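Local coordinates for protein acetyltransferase, GNAT family (Streptococcus agalactiae 2603V/R, PDB 2PC1) that probably transfers an acyl group, most likely acetyl, to an acceptor as a member of the GNAT acetyltransferase family, at residues E39-I44 with Q51-D56. Residues are numbered along the deposited sequence; the frame is centred on the assembly and turned at random.
Sequences EARAEI and QWQKED. With SO4 (sulfate ion), chain B.
Ile44 and Ala40, on helix 30-46 of this GNAT fold, pack against the indole of Trp52, in the loop that leads to helix 61-70. Packing is tightest here, round the buried indole. CD1 of Ile44 lies over one face of the Trp52 ring in a CH-pi contact, 4.2 Å from the centroid of the six-membered ring and offset toward its rim. CB of Ala40 meets Trp52 CZ3 at 3.8 Å. Ala118 of strand 111-119 touches both Ala40 and Trp52, so helix and loop meet on the central sheet.

Polar bonds hold the loop backbone beside this apolar patch. The Arg41 chain starts with CG anti to the backbone N (chi1 -170°), and its bend at chi3 brings the guanidinium edge up to the loop. Arg41 NH1 donates to Trp52 O at 2.9 Å, in the carbonyl plane and on a lone pair. NH2 forms a salt bridge with Glu38. The partly exposed Gln53 side is held by hydrogen bonds rather than by close packing. Gln53 folds back at chi2 (-57°). Gln53 NE2 donates to two carbonyls, Arg41 O at 3.0 Å and Gln51 O at 2.9 Å, and so links helix to loop. Ile44 CG2 also rests against Gln51 O at 3.3 Å.

A sulfate, probably from the crystallisation liquor, sits at the indole edge. Tyr58 OH and Arg116 N also bind it. Sulfate O4 accepts from Gln51 NE2 at 2.9 Å. Trp52 NE1 is shared between sulfate O4 at 3.1 Å and O1.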
ATOM      1  N   GLU A  39       0.684 -15.031   0.875  1.00 11.38           N
ATOM      2  CA  GLU A  39       1.192 -15.072   2.249  1.00 12.38           C
ATOM      3  C   GLU A  39       0.515 -13.990   3.074  1.00 13.07           C
ATOM      4  O   GLU A  39       0.022 -14.231   4.195  1.00 13.68           O
ATOM      5  CB  GLU A  39       2.730 -14.974   2.284  1.00 13.59           C
ATOM      6  CG  GLU A  39       3.463 -16.238   1.763  1.00 16.67           C
ATOM      7  CD  GLU A  39       4.966 -16.005   1.514  1.00 23.33           C
ATOM      8  OE1 GLU A  39       5.507 -14.991   2.009  1.00 29.42           O
ATOM      9  OE2 GLU A  39       5.593 -16.825   0.800  1.00 28.08           O
ATOM     10  N   ALA A  40       0.461 -12.793   2.517  1.00 12.86           N
ATOM     11  CA  ALA A  40      -0.164 -11.700   3.194  1.00 12.48           C
ATOM     12  C   ALA A  40      -1.656 -11.923   3.435  1.00 12.99           C
ATOM     13  O   ALA A  40      -2.186 -11.604   4.506  1.00 12.95           O
ATOM     14  CB  ALA A  40       0.080 -10.395   2.436  1.00 14.67           C
ATOM     15  N   ARG A  41      -2.336 -12.479   2.439  1.00 11.68           N
ATOM     16  CA  ARG A  41      -3.745 -12.768   2.553  1.00 11.12           C
ATOM     17  C   ARG A  41      -3.978 -13.728   3.730  1.00 11.33           C
ATOM     18  O   ARG A  41      -4.954 -13.560   4.477  1.00 12.59           O
ATOM     19  CB  ARG A  41      -4.280 -13.379   1.253  1.00 11.26           C
ATOM     20  CG  ARG A  41      -5.790 -13.487   1.206  1.00 12.67           C
ATOM     21  CD  ARG A  41      -6.284 -14.369   0.068  1.00 12.93           C
ATOM     22  NE  ARG A  41      -5.602 -14.191  -1.210  1.00 14.14           N
ATOM     23  CZ  ARG A  41      -5.864 -13.243  -2.108  1.00 14.86           C
ATOM     24  NH1 ARG A  41      -6.769 -12.302  -1.866  1.00 15.31           N
ATOM     25  NH2 ARG A  41      -5.195 -13.218  -3.258  1.00 15.65           N
ATOM     26  N   ALA A  42      -3.125 -14.739   3.892  1.00 10.74           N
ATOM     27  CA  ALA A  42      -3.283 -15.710   4.974  1.00 10.40           C
ATOM     28  C   ALA A  42      -3.033 -15.053   6.323  1.00 11.83           C
ATOM     29  O   ALA A  42      -3.636 -15.419   7.334  1.00 13.94           O
ATOM     30  CB  ALA A  42      -2.351 -16.862   4.768  1.00 12.01           C
ATOM     31  N   GLU A  43      -2.089 -14.130   6.364  1.00 12.86           N
ATOM     32  CA  GLU A  43      -1.801 -13.455   7.625  0.50 13.72           C
ATOM     33  C   GLU A  43      -2.971 -12.554   7.999  1.00 13.22           C
ATOM     34  O   GLU A  43      -3.415 -12.551   9.161  1.00 14.04           O
ATOM     35  CB  GLU A  43      -0.465 -12.704   7.585  0.50 15.42           C
ATOM     36  CG  GLU A  43       0.748 -13.641   7.535  0.50 18.46           C
ATOM     37  CD  GLU A  43       0.792 -14.673   8.677  0.50 20.81           C
ATOM     38  OE1 GLU A  43       1.032 -14.249   9.816  0.50 23.41           O
ATOM     39  OE2 GLU A  43       0.603 -15.895   8.447  0.50 17.76           O
ATOM     40  N   ILE A  44      -3.523 -11.821   7.040  1.00 12.53           N
ATOM     41  CA  ILE A  44      -4.736 -11.056   7.324  1.00 14.12           C
ATOM     42  C   ILE A  44      -5.873 -11.930   7.878  1.00 13.24           C
ATOM     43  O   ILE A  44      -6.619 -11.511   8.797  1.00 15.03           O
ATOM     44  CB  ILE A  44      -5.240 -10.314   6.074  1.00 12.74           C
ATOM     45  CG1 ILE A  44      -4.226  -9.260   5.659  1.00 14.08           C
ATOM     46  CG2 ILE A  44      -6.617  -9.673   6.346  1.00 14.21           C
ATOM     47  CD1 ILE A  44      -4.500  -8.628   4.331  1.00 15.47           C
ATOM     48  N   GLN A  51     -10.581  -8.271   4.890  1.00 13.44           N
ATOM     49  CA  GLN A  51      -9.731  -7.663   3.892  1.00 12.75           C
ATOM     50  C   GLN A  51      -9.034  -8.735   3.058  1.00 12.86           C
ATOM     51  O   GLN A  51      -8.370  -9.606   3.604  1.00 12.39           O
ATOM     52  CB  GLN A  51      -8.688  -6.754   4.544  1.00 12.44           C
ATOM     53  CG  GLN A  51      -7.863  -6.008   3.520  1.00 13.79           C
ATOM     54  CD  GLN A  51      -6.951  -4.967   4.127  1.00 16.07           C
ATOM     55  OE1 GLN A  51      -6.566  -5.068   5.294  1.00 15.84           O
ATOM     56  NE2 GLN A  51      -6.581  -3.964   3.326  1.00 19.86           N
ATOM     57  N   TRP A  52      -9.244  -8.687   1.753  1.00 13.06           N
ATOM     58  CA  TRP A  52      -8.659  -9.616   0.764  1.00 13.12           C
ATOM     59  C   TRP A  52      -9.226 -11.034   0.849  1.00 12.75           C
ATOM     60  O   TRP A  52      -8.663 -11.952   0.259  1.00 11.97           O
ATOM     61  CB  TRP A  52      -7.133  -9.669   0.836  1.00 13.04           C
ATOM     62  CG  TRP A  52      -6.402  -8.399   0.568  1.00 14.23           C
ATOM     63  CD1 TRP A  52      -6.916  -7.150   0.410  1.00 14.43           C
ATOM     64  CD2 TRP A  52      -4.983  -8.277   0.472  1.00 11.85           C
ATOM     65  NE1 TRP A  52      -5.886  -6.258   0.193  1.00 14.51           N
ATOM     66  CE2 TRP A  52      -4.695  -6.929   0.217  1.00 13.55           C
ATOM     67  CE3 TRP A  52      -3.933  -9.187   0.557  1.00 13.46           C
ATOM     68  CZ2 TRP A  52      -3.380  -6.453   0.089  1.00 14.33           C
ATOM     69  CZ3 TRP A  52      -2.629  -8.714   0.388  1.00 16.04           C
ATOM     70  CH2 TRP A  52      -2.372  -7.364   0.171  1.00 15.46           C
ATOM     71  N   GLN A  53     -10.327 -11.226   1.566  1.00 12.92           N
ATOM     72  CA  GLN A  53     -10.869 -12.566   1.839  1.00 11.95           C
ATOM     73  C   GLN A  53     -12.129 -12.853   1.052  1.00 15.09           C
ATOM     74  O   GLN A  53     -12.799 -13.843   1.332  1.00 16.30           O
ATOM     75  CB  GLN A  53     -11.191 -12.722   3.321  1.00 11.58           C
ATOM     76  CG  GLN A  53     -10.085 -12.331   4.284  1.00 13.13           C
ATOM     77  CD  GLN A  53      -8.789 -13.079   4.059  1.00 14.49           C
ATOM     78  OE1 GLN A  53      -8.796 -14.314   3.912  1.00 16.31           O
ATOM     79  NE2 GLN A  53      -7.658 -12.362   4.121  1.00 11.39           N
ATOM     80  N   LYS A  54     -12.442 -12.025   0.070  1.00 15.33           N
ATOM     81  CA  LYS A  54     -13.735 -12.119  -0.634  1.00 19.35           C
ATOM     82  C   LYS A  54     -13.683 -13.087  -1.798  1.00 20.60           C
ATOM     83  O   LYS A  54     -12.609 -13.463  -2.274  1.00 20.61           O
ATOM     84  CB  LYS A  54     -14.151 -10.748  -1.169  1.00 19.86           C
ATOM     85  CG  LYS A  54     -14.134  -9.621  -0.156  1.00 28.48           C
ATOM     86  CD  LYS A  54     -14.927  -9.949   1.078  1.00 30.17           C
ATOM     87  N   GLU A  55     -14.868 -13.482  -2.269  1.00 23.47           N
ATOM     88  CA  GLU A  55     -14.976 -14.470  -3.344  1.00 25.94           C
ATOM     89  C   GLU A  55     -14.280 -14.055  -4.644  1.00 26.74           C
ATOM     90  O   GLU A  55     -13.782 -14.914  -5.379  1.00 30.28           O
ATOM     91  CB  GLU A  55     -16.450 -14.807  -3.617  1.00 27.74           C
ATOM     92  N   ASP A  56     -14.217 -12.753  -4.906  1.00 27.01           N
ATOM     93  CA  ASP A  56     -13.545 -12.229  -6.099  1.00 27.11           C
ATOM     94  C   ASP A  56     -12.029 -12.467  -6.133  1.00 27.10           C
ATOM     95  O   ASP A  56     -11.394 -12.209  -7.160  1.00 28.87           O
ATOM     96  CB  ASP A  56     -13.830 -10.727  -6.258  1.00 27.95           C
ATOM     97  CG  ASP A  56     -13.257  -9.888  -5.130  1.00 33.10           C
ATOM     98  OD1 ASP A  56     -12.521 -10.426  -4.280  1.00 33.52           O
ATOM     99  OD2 ASP A  56     -13.546  -8.678  -5.095  1.00 43.55           O
TER
HETATM  100  S   SO4 B 183      -6.243  -2.586  -0.563  1.00 21.48           S
HETATM  101  O1  SO4 B 183      -5.201  -3.449  -1.065  1.00 33.82           O
HETATM  102  O2  SO4 B 183      -5.623  -1.408   0.034  1.00 46.73           O
HETATM  103  O3  SO4 B 183      -7.160  -2.181  -1.610  1.00 37.05           O
HETATM  104  O4  SO4 B 183      -6.957  -3.319   0.479  1.00 25.08           O